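Local coordinates for carboxypeptidase A (Helicoverpa armigera, PDB 1JQG), which probably removes C-terminal residues from peptide chains as a zinc-dependent exopeptidase, and is seen here as the proenzyme with its activation peptide still attached, at residues 25-30 and 82-87; 301-306 and 377-382; 314-319 and 366-371. All coordinates share one frame; numbering follows the deposited sequence.

Contact 1 stands apart in the activation peptide, about 30 Å centre to centre from each of the others, and is only partly buried, whereas contacts 2 and 3 belong to the zinc carboxypeptidase region and are buried. Contacts 1 and 2 are both strand pairs, antiparallel at the border of a small sheet in the first case and parallel inside a large mixed sheet in the second. Contact 3 instead joins a loop to helix 366-373 by a side-chain-to-backbone bond and an aromatic ring. That helix leads into strand 377-383 of contact 2, and Ser378 OG is hydrogen-bonded to Ser367 O where the two contacts meet. The zinc ion belongs to contact 2.

Contact 1: 25-30 and 82-87; sequences AVYQVD and VQYKLE
Gln28 and Lys85 face each other as the central hydrogen-bonded pair of two antiparallel strands. Gln28 N reaches Lys85 O at 3.0 Å, and the return bond from Lys85 N to Gln28 O, equally long, is more bent at 138°. Gln28 O has a second, weaker visitor, the CA-H of Tyr84, with CA 3.2 Å away. Towards one end Glu87 N donates to Val26 O (3.0 Å); towards the other Asp30 N donates to Gln83 O (2.9 Å) almost straight, at 171°. The alternate residues Ala25, Tyr27 and Val29 turn their backbone groups the other way, to Val65, Val63 and Gly61, so strand 25-30 is bonded along both edges.

On the face that carries Tyr27, Tyr84 and Leu86 the contact is apolar. With its CG anti to the backbone N (chi1 -169°), Leu86 sends CD1 over one face of the Tyr27 ring, 4.2 Å from the centroid, and against Ala25 CB at 3.6 Å. Tyr84 runs alongside Tyr27. Helix 70-80 packs on this side, and its Arg70 makes a weak hydrogen bond to Tyr27 OH. Glu87 OE2 forms a salt bridge with Lys62 NZ.

Strand 83-88 thereby forms one border of the four-stranded antiparallel sheet, backed by helices, that is characteristic of carboxypeptidase activation domains.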
loop_
_atom_site.group_PDB
_atom_site.type_symbol
_atom_site.label_atom_id
_atom_site.label_comp_id
_atom_site.label_asym_id
_atom_site.label_seq_id
_atom_site.Cartn_x
_atom_site.Cartn_y
_atom_site.Cartn_z
ATOM N N ALA A 25 -2.996 -10.750 -20.485
ATOM C CA ALA A 25 -4.074 -9.803 -20.737
ATOM C C ALA A 25 -4.836 -9.409 -19.461
ATOM O O ALA A 25 -5.077 -10.151 -18.509
ATOM C CB ALA A 25 -5.109 -10.357 -21.697
ATOM N N VAL A 26 -5.285 -8.154 -19.448
ATOM C CA VAL A 26 -6.063 -7.601 -18.358
ATOM C C VAL A 26 -7.535 -7.648 -18.730
ATOM O O VAL A 26 -7.914 -7.140 -19.794
ATOM C CB VAL A 26 -5.646 -6.141 -18.027
ATOM C CG1 VAL A 26 -6.610 -5.483 -17.048
ATOM C CG2 VAL A 26 -4.253 -6.175 -17.403
ATOM N N TYR A 27 -8.320 -8.266 -17.860
ATOM C CA TYR A 27 -9.751 -8.389 -18.094
ATOM C C TYR A 27 -10.526 -7.552 -17.079
ATOM O O TYR A 27 -10.056 -7.249 -15.968
ATOM C CB TYR A 27 -10.178 -9.847 -18.025
ATOM C CG TYR A 27 -9.835 -10.690 -19.237
ATOM C CD1 TYR A 27 -8.629 -11.375 -19.288
ATOM C CD2 TYR A 27 -10.717 -10.833 -20.306
ATOM C CE1 TYR A 27 -8.316 -12.185 -20.372
ATOM C CE2 TYR A 27 -10.396 -11.607 -21.406
ATOM C CZ TYR A 27 -9.193 -12.286 -21.427
ATOM O OH TYR A 27 -8.856 -13.064 -22.491
ATOM N N GLN A 28 -11.729 -7.160 -17.450
ATOM C CA GLN A 28 -12.647 -6.455 -16.563
ATOM C C GLN A 28 -13.883 -7.329 -16.349
ATOM O O GLN A 28 -14.607 -7.568 -17.316
ATOM C CB GLN A 28 -12.939 -5.083 -17.153
ATOM C CG GLN A 28 -13.949 -4.282 -16.372
ATOM C CD GLN A 28 -14.419 -3.040 -17.123
ATOM O OE1 GLN A 28 -15.619 -2.964 -17.453
ATOM N NE2 GLN A 28 -13.476 -2.134 -17.365
ATOM N N VAL A 29 -14.043 -7.865 -15.139
ATOM C CA VAL A 29 -15.183 -8.722 -14.841
ATOM C C VAL A 29 -16.310 -7.920 -14.202
ATOM O O VAL A 29 -16.052 -7.204 -13.257
ATOM C CB VAL A 29 -14.812 -9.914 -13.945
ATOM C CG1 VAL A 29 -13.669 -10.648 -14.660
ATOM C CG2 VAL A 29 -14.350 -9.548 -12.551
ATOM N N ASP A 30 -17.507 -8.003 -14.756
ATOM C CA ASP A 30 -18.687 -7.300 -14.312
ATOM C C ASP A 30 -19.673 -8.297 -13.741
ATOM O O ASP A 30 -20.223 -9.058 -14.528
ATOM C CB ASP A 30 -19.370 -6.526 -15.448
ATOM C CG ASP A 30 -18.424 -5.590 -16.164
ATOM O OD1 ASP A 30 -18.579 -4.383 -15.930
ATOM O OD2 ASP A 30 -17.544 -6.078 -16.918
ATOM N N VAL A 82 -21.336 -14.529 -16.576
ATOM C CA VAL A 82 -20.663 -13.366 -16.022
ATOM C C VAL A 82 -20.037 -12.549 -17.146
ATOM O O VAL A 82 -19.290 -13.085 -17.952
ATOM C CB VAL A 82 -19.595 -13.728 -14.966
ATOM C CG1 VAL A 82 -18.842 -12.535 -14.412
ATOM C CG2 VAL A 82 -20.253 -14.435 -13.783
ATOM N N GLN A 83 -20.398 -11.287 -17.259
ATOM C CA GLN A 83 -19.839 -10.368 -18.218
ATOM C C GLN A 83 -18.346 -10.097 -17.993
ATOM O O GLN A 83 -17.887 -9.942 -16.857
ATOM C CB GLN A 83 -20.567 -9.014 -18.217
ATOM C CG GLN A 83 -22.063 -9.145 -18.412
ATOM C CD GLN A 83 -22.790 -7.840 -18.165
ATOM O OE1 GLN A 83 -23.459 -7.646 -17.144
ATOM N NE2 GLN A 83 -22.655 -6.927 -19.124
ATOM N N TYR A 84 -17.662 -9.974 -19.123
ATOM C CA TYR A 84 -16.268 -9.630 -19.047
ATOM C C TYR A 84 -15.880 -8.962 -20.359
ATOM O O TYR A 84 -16.543 -9.080 -21.369
ATOM C CB TYR A 84 -15.416 -10.887 -18.934
ATOM C CG TYR A 84 -15.443 -11.823 -20.126
ATOM C CD1 TYR A 84 -14.533 -11.719 -21.170
ATOM C CD2 TYR A 84 -16.405 -12.823 -20.204
ATOM C CE1 TYR A 84 -14.565 -12.583 -22.246
ATOM C CE2 TYR A 84 -16.448 -13.680 -21.287
ATOM C CZ TYR A 84 -15.527 -13.561 -22.302
ATOM O OH TYR A 84 -15.568 -14.425 -23.364
ATOM N N LYS A 85 -14.687 -8.392 -20.226
ATOM C CA LYS A 85 -14.189 -7.920 -21.518
ATOM C C LYS A 85 -12.771 -7.401 -21.434
ATOM O O LYS A 85 -12.297 -6.897 -20.428
ATOM C CB LYS A 85 -15.164 -6.943 -22.117
ATOM C CG LYS A 85 -15.077 -5.575 -21.478
ATOM C CD LYS A 85 -16.166 -4.642 -21.998
ATOM C CE LYS A 85 -15.838 -4.139 -23.404
ATOM N NZ LYS A 85 -14.646 -3.226 -23.340
ATOM N N LEU A 86 -12.045 -7.611 -22.537
ATOM C CA LEU A 86 -10.650 -7.419 -22.813
ATOM C C LEU A 86 -10.247 -5.935 -22.834
ATOM O O LEU A 86 -10.543 -5.197 -23.765
ATOM C CB LEU A 86 -10.131 -8.050 -24.134
ATOM C CG LEU A 86 -8.617 -8.126 -24.378
ATOM C CD1 LEU A 86 -7.985 -9.153 -23.424
ATOM C CD2 LEU A 86 -8.227 -8.468 -25.803
ATOM N N GLU A 87 -9.469 -5.552 -21.811
ATOM C CA GLU A 87 -8.980 -4.205 -21.686
ATOM C C GLU A 87 -7.612 -4.041 -22.328
ATOM O O GLU A 87 -7.294 -3.043 -22.963
ATOM C CB GLU A 87 -8.951 -3.790 -20.205
ATOM C CG GLU A 87 -8.556 -2.310 -20.035
ATOM C CD GLU A 87 -8.688 -1.836 -18.599
ATOM O OE1 GLU A 87 -9.833 -1.518 -18.225
ATOM O OE2 GLU A 87 -7.651 -1.789 -17.895
#

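Contact 2: 301-306 and 377-382; sequences LYLDIH and FSYTYE. With ZN (zinc ion), chain B.
Tyr302 opens a ladder of backbone hydrogen bonds between parallel strands, its N donating to Phe377 O while its own O accepts from Tyr379 N at 3.0 Å. The alternation continues through Asp304, whose N donates to Tyr379 O at 173° and whose O accepts from Tyr381 N, and finishes with His306 N on Tyr381 O.

Apolar contacts fill the face bearing Leu301, Leu303 and Ile305. Leu301 CD1 meets the Tyr379 ring at its edge and in its plane, 3.8 Å from Tyr379 CD1. Leu303 CD2 touches both Tyr379 CB and Tyr381 CE1 (3.9 and 3.8 Å). Helix 325-340 covers Tyr379 and Tyr381, and its Leu328 O takes the Tyr379 OH hydrogen bond.

Polar groups occupy the opposite face. His306 NE2 donates to Asp304 OD2 (2.8 Å), which lies in the ring plane although the ring approaches from above the carboxylate plane. This bond helps fix the ring's rotation, while His306 ND1 binds zinc at 2.4 Å; His181, Glu184 and a water complete the site. Glu382, bent at chi2, brings OE2 within 3.4 Å of His306 CB.

Neighbouring strands of the central mixed sheet thus place a zinc ligand beside Glu382, the predicted proton donor/acceptor, as in M14 carboxypeptidases.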
loop_
_atom_site.group_PDB
_atom_site.type_symbol
_atom_site.label_atom_id
_atom_site.label_comp_id
_atom_site.label_asym_id
_atom_site.label_seq_id
_atom_site.Cartn_x
_atom_site.Cartn_y
_atom_site.Cartn_z
ATOM N N LEU A 301 -2.679 7.297 15.700
ATOM C CA LEU A 301 -3.128 7.034 14.335
ATOM C C LEU A 301 -2.095 6.161 13.590
ATOM O O LEU A 301 -0.870 6.373 13.780
ATOM C CB LEU A 301 -3.302 8.333 13.525
ATOM C CG LEU A 301 -3.772 8.233 12.088
ATOM C CD1 LEU A 301 -5.148 7.580 11.892
ATOM C CD2 LEU A 301 -3.808 9.632 11.463
ATOM N N TYR A 302 -2.640 5.199 12.859
ATOM C CA TYR A 302 -1.821 4.300 12.069
ATOM C C TYR A 302 -2.338 4.249 10.627
ATOM O O TYR A 302 -3.525 3.967 10.426
ATOM C CB TYR A 302 -1.830 2.887 12.667
ATOM C CG TYR A 302 -1.080 1.849 11.876
ATOM C CD1 TYR A 302 0.270 1.636 12.089
ATOM C CD2 TYR A 302 -1.725 1.066 10.898
ATOM C CE1 TYR A 302 1.000 0.673 11.408
ATOM C CE2 TYR A 302 -1.009 0.091 10.195
ATOM C CZ TYR A 302 0.355 -0.095 10.474
ATOM O OH TYR A 302 1.017 -1.032 9.749
ATOM N N LEU A 303 -1.439 4.452 9.669
ATOM C CA LEU A 303 -1.814 4.485 8.274
ATOM C C LEU A 303 -0.971 3.530 7.430
ATOM O O LEU A 303 0.243 3.632 7.330
ATOM C CB LEU A 303 -1.753 5.917 7.711
ATOM C CG LEU A 303 -2.593 6.984 8.403
ATOM C CD1 LEU A 303 -2.372 8.367 7.815
ATOM C CD2 LEU A 303 -4.081 6.641 8.372
ATOM N N ASP A 304 -1.626 2.590 6.781
ATOM C CA ASP A 304 -0.984 1.655 5.852
ATOM C C ASP A 304 -1.361 2.098 4.444
ATOM O O ASP A 304 -2.498 1.863 3.999
ATOM C CB ASP A 304 -1.470 0.228 6.139
ATOM C CG ASP A 304 -0.731 -0.820 5.339
ATOM O OD1 ASP A 304 0.316 -0.536 4.732
ATOM O OD2 ASP A 304 -1.212 -1.979 5.314
ATOM N N ILE A 305 -0.429 2.745 3.771
ATOM C CA ILE A 305 -0.674 3.314 2.456
ATOM C C ILE A 305 -0.498 2.321 1.326
ATOM O O ILE A 305 0.610 1.917 0.980
ATOM C CB ILE A 305 0.170 4.602 2.221
ATOM C CG1 ILE A 305 -0.184 5.608 3.356
ATOM C CG2 ILE A 305 -0.116 5.254 0.880
ATOM C CD1 ILE A 305 0.631 6.883 3.357
ATOM N N HIS A 306 -1.597 2.027 0.645
ATOM C CA HIS A 306 -1.597 1.176 -0.517
ATOM C C HIS A 306 -2.105 1.945 -1.751
ATOM O O HIS A 306 -2.462 3.094 -1.761
ATOM C CB HIS A 306 -2.539 -0.040 -0.331
ATOM C CG HIS A 306 -2.070 -0.978 0.730
ATOM N ND1 HIS A 306 -1.430 -2.143 0.483
ATOM C CD2 HIS A 306 -2.086 -0.972 2.090
ATOM C CE1 HIS A 306 -1.112 -2.874 1.488
ATOM N NE2 HIS A 306 -1.492 -2.137 2.515
ATOM N N PHE A 377 -7.427 4.620 16.123
ATOM C CA PHE A 377 -7.780 4.989 14.757
ATOM C C PHE A 377 -6.746 4.407 13.812
ATOM O O PHE A 377 -5.539 4.688 13.948
ATOM C CB PHE A 377 -7.840 6.512 14.616
ATOM C CG PHE A 377 -8.776 7.166 15.602
ATOM C CD1 PHE A 377 -8.282 7.727 16.769
ATOM C CD2 PHE A 377 -10.137 7.174 15.397
ATOM C CE1 PHE A 377 -9.114 8.325 17.688
ATOM C CE2 PHE A 377 -10.993 7.765 16.321
ATOM C CZ PHE A 377 -10.479 8.343 17.451
ATOM N N SER A 378 -7.167 3.573 12.874
ATOM C CA SER A 378 -6.241 2.909 11.956
ATOM C C SER A 378 -6.920 2.690 10.613
ATOM O O SER A 378 -7.988 2.155 10.386
ATOM C CB SER A 378 -5.748 1.604 12.571
ATOM O OG SER A 378 -4.815 0.919 11.789
ATOM N N TYR A 379 -6.300 3.188 9.557
ATOM C CA TYR A 379 -6.814 3.069 8.201
ATOM C C TYR A 379 -5.800 2.409 7.260
ATOM O O TYR A 379 -4.560 2.478 7.432
ATOM C CB TYR A 379 -7.233 4.465 7.691
ATOM C CG TYR A 379 -8.225 5.170 8.619
ATOM C CD1 TYR A 379 -7.717 6.008 9.620
ATOM C CD2 TYR A 379 -9.599 5.009 8.519
ATOM C CE1 TYR A 379 -8.567 6.647 10.483
ATOM C CE2 TYR A 379 -10.441 5.704 9.373
ATOM C CZ TYR A 379 -9.927 6.504 10.368
ATOM O OH TYR A 379 -10.719 7.161 11.263
ATOM N N THR A 380 -6.312 1.899 6.167
ATOM C CA THR A 380 -5.545 1.416 5.034
ATOM C C THR A 380 -5.907 2.281 3.820
ATOM O O THR A 380 -7.057 2.265 3.404
ATOM C CB THR A 380 -5.800 -0.064 4.786
ATOM O OG1 THR A 380 -5.451 -0.291 3.390
ATOM C CG2 THR A 380 -7.255 -0.497 4.940
ATOM N N TYR A 381 -4.976 3.121 3.376
ATOM C CA TYR A 381 -5.195 4.014 2.264
ATOM C C TYR A 381 -5.042 3.285 0.948
ATOM O O TYR A 381 -4.212 2.417 0.765
ATOM C CB TYR A 381 -4.207 5.190 2.260
ATOM C CG TYR A 381 -4.669 6.446 2.963
ATOM C CD1 TYR A 381 -5.018 6.468 4.287
ATOM C CD2 TYR A 381 -4.738 7.632 2.276
ATOM C CE1 TYR A 381 -5.440 7.626 4.923
ATOM C CE2 TYR A 381 -5.147 8.815 2.877
ATOM C CZ TYR A 381 -5.493 8.805 4.201
ATOM O OH TYR A 381 -5.873 9.960 4.853
ATOM N N GLU A 382 -5.900 3.630 0.007
ATOM C CA GLU A 382 -5.842 3.113 -1.351
ATOM C C GLU A 382 -5.744 4.335 -2.250
ATOM O O GLU A 382 -6.791 4.886 -2.518
ATOM C CB GLU A 382 -7.070 2.268 -1.692
ATOM C CG GLU A 382 -7.214 0.995 -0.858
ATOM C CD GLU A 382 -6.188 -0.066 -1.252
ATOM O OE1 GLU A 382 -5.749 -0.008 -2.417
ATOM O OE2 GLU A 382 -5.817 -0.945 -0.436
HETATM ZN ZN ZN B . -1.839 -3.496 -1.409
HETATM O O HOH W 1 -4.211 -4.052 -1.605
#

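Contact 3: 314-319 and 366-371; sequences YGYGNG and ASDYAM
A helix carboxylate grips the main chain of an irregular loop here: Asp368 OD1 accepts the N-H of Gly317 at 2.6 Å and nearly straight, at 170°. The donor arrives on the syn side of the carboxylate, moderately out of its plane. A chi1 of -80° turns the Asp368 carboxylate away from its own carbonyl carbon and out from helix 366-373 into the bend of the loop, where both its oxygens lie 3.2 Å from Tyr316 CA. The bonded N-H belongs to the second residue of a type I beta turn running from Tyr316 to Gly319, which is closed by Gly319 N on Tyr316 O. The Asp368 side chain lies about 13 Å from the zinc ion.

Tyr316 is the main side chain of the loop in the contact. Its ring plane is steeply inclined, by 72°, to the carboxylate, and Tyr316 CD1 rests 3.5 Å from Asp368 CG. Further out, the edge of the ring faces the backbone: Asp368 O lies near the ring plane, 3.1 Å from Tyr316 CE1. One helical turn on, Met371 crosses the tyrosine at about a right angle, Met371 CG coming 3.5 Å from Tyr316 CZ. The sulfur is 5.3 Å from the ring centroid and oblique to it, a Met-aromatic contact. Met259 from another loop also touches the Tyr316 side chain.

Asp368 is buried, so accepting an amide hydrogen would probably help stabilise a negative charge there. The chemistry implies that this loop is tied to the helix by one directional bond and that the packing of the tyrosine ring extends the attachment to Met371.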
loop_
_atom_site.group_PDB
_atom_site.type_symbol
_atom_site.label_atom_id
_atom_site.label_comp_id
_atom_site.label_asym_id
_atom_site.label_seq_id
_atom_site.Cartn_x
_atom_site.Cartn_y
_atom_site.Cartn_z
ATOM N N TYR A 314 -11.258 0.784 6.851
ATOM C CA TYR A 314 -11.029 0.469 8.263
ATOM C C TYR A 314 -11.918 -0.689 8.650
ATOM O O TYR A 314 -12.575 -1.305 7.806
ATOM C CB TYR A 314 -11.414 1.687 9.139
ATOM C CG TYR A 314 -12.914 2.066 9.004
ATOM C CD1 TYR A 314 -13.890 1.364 9.727
ATOM C CD2 TYR A 314 -13.314 3.115 8.154
ATOM C CE1 TYR A 314 -15.249 1.697 9.595
ATOM C CE2 TYR A 314 -14.673 3.443 8.021
ATOM C CZ TYR A 314 -15.640 2.731 8.739
ATOM O OH TYR A 314 -16.960 3.034 8.602
ATOM N N GLY A 315 -11.925 -0.969 9.915
ATOM C CA GLY A 315 -12.807 -1.994 10.464
ATOM C C GLY A 315 -12.049 -3.068 11.098
ATOM O O GLY A 315 -11.476 -2.845 12.156
ATOM N N TYR A 316 -12.156 -4.095 10.375
ATOM C CA TYR A 316 -11.549 -5.377 10.568
ATOM C C TYR A 316 -12.005 -6.136 9.298
ATOM O O TYR A 316 -13.171 -6.248 8.988
ATOM C CB TYR A 316 -12.005 -5.998 11.902
ATOM C CG TYR A 316 -11.267 -5.417 13.145
ATOM C CD1 TYR A 316 -9.872 -5.133 13.116
ATOM C CD2 TYR A 316 -11.985 -5.168 14.316
ATOM C CE1 TYR A 316 -9.231 -4.607 14.264
ATOM C CE2 TYR A 316 -11.345 -4.647 15.451
ATOM C CZ TYR A 316 -9.977 -4.368 15.428
ATOM O OH TYR A 316 -9.378 -3.862 16.545
ATOM N N GLY A 317 -11.085 -6.646 8.533
ATOM C CA GLY A 317 -11.404 -7.351 7.235
ATOM C C GLY A 317 -12.600 -8.333 7.341
ATOM O O GLY A 317 -13.114 -8.837 6.303
ATOM N N ASN A 318 -13.024 -8.893 8.431
ATOM C CA ASN A 318 -13.981 -9.971 8.606
ATOM C C ASN A 318 -15.421 -9.483 8.599
ATOM O O ASN A 318 -16.378 -10.254 8.540
ATOM C CB ASN A 318 -13.744 -10.742 9.914
ATOM C CG ASN A 318 -13.883 -9.877 11.130
ATOM O OD1 ASN A 318 -13.925 -8.651 10.994
ATOM N ND2 ASN A 318 -13.942 -10.523 12.275
ATOM N N GLY A 319 -15.639 -8.205 8.649
ATOM C CA GLY A 319 -16.949 -7.588 8.618
ATOM C C GLY A 319 -17.381 -7.003 9.953
ATOM O O GLY A 319 -18.240 -6.135 9.881
ATOM N N ALA A 366 -2.362 -5.312 8.159
ATOM C CA ALA A 366 -1.547 -4.477 9.038
ATOM C C ALA A 366 -2.390 -3.498 9.832
ATOM O O ALA A 366 -2.300 -3.415 11.056
ATOM C CB ALA A 366 -0.547 -3.720 8.174
ATOM N N SER A 367 -3.278 -2.755 9.185
ATOM C CA SER A 367 -4.135 -1.783 9.865
ATOM C C SER A 367 -5.056 -2.421 10.908
ATOM O O SER A 367 -5.314 -1.803 11.940
ATOM C CB SER A 367 -4.919 -0.927 8.880
ATOM O OG SER A 367 -5.831 -1.624 8.061
ATOM N N ASP A 368 -5.534 -3.643 10.639
ATOM C CA ASP A 368 -6.369 -4.348 11.596
ATOM C C ASP A 368 -5.623 -4.719 12.883
ATOM O O ASP A 368 -6.177 -4.630 13.981
ATOM C CB ASP A 368 -6.967 -5.616 10.968
ATOM C CG ASP A 368 -8.166 -5.324 10.105
ATOM O OD1 ASP A 368 -8.682 -6.233 9.427
ATOM O OD2 ASP A 368 -8.652 -4.188 10.005
ATOM N N TYR A 369 -4.366 -5.151 12.738
ATOM C CA TYR A 369 -3.554 -5.546 13.853
ATOM C C TYR A 369 -3.192 -4.334 14.730
ATOM O O TYR A 369 -3.349 -4.430 15.952
ATOM C CB TYR A 369 -2.289 -6.308 13.427
ATOM C CG TYR A 369 -1.325 -6.578 14.581
ATOM C CD1 TYR A 369 -1.470 -7.698 15.396
ATOM C CD2 TYR A 369 -0.272 -5.735 14.889
ATOM C CE1 TYR A 369 -0.627 -7.978 16.445
ATOM C CE2 TYR A 369 0.601 -5.958 15.922
ATOM C CZ TYR A 369 0.410 -7.093 16.700
ATOM O OH TYR A 369 1.280 -7.319 17.731
ATOM N N ALA A 370 -2.796 -3.260 14.098
ATOM C CA ALA A 370 -2.458 -2.015 14.748
ATOM C C ALA A 370 -3.608 -1.450 15.575
ATOM O O ALA A 370 -3.370 -0.986 16.679
ATOM C CB ALA A 370 -2.152 -0.947 13.680
ATOM N N MET A 371 -4.810 -1.570 15.026
ATOM C CA MET A 371 -6.057 -1.244 15.716
ATOM C C MET A 371 -6.284 -2.110 16.954
ATOM O O MET A 371 -6.733 -1.619 17.975
ATOM C CB MET A 371 -7.235 -1.405 14.752
ATOM C CG MET A 371 -8.574 -1.164 15.426
ATOM S SD MET A 371 -9.451 0.231 14.703
ATOM C CE MET A 371 -10.149 0.814 16.276
#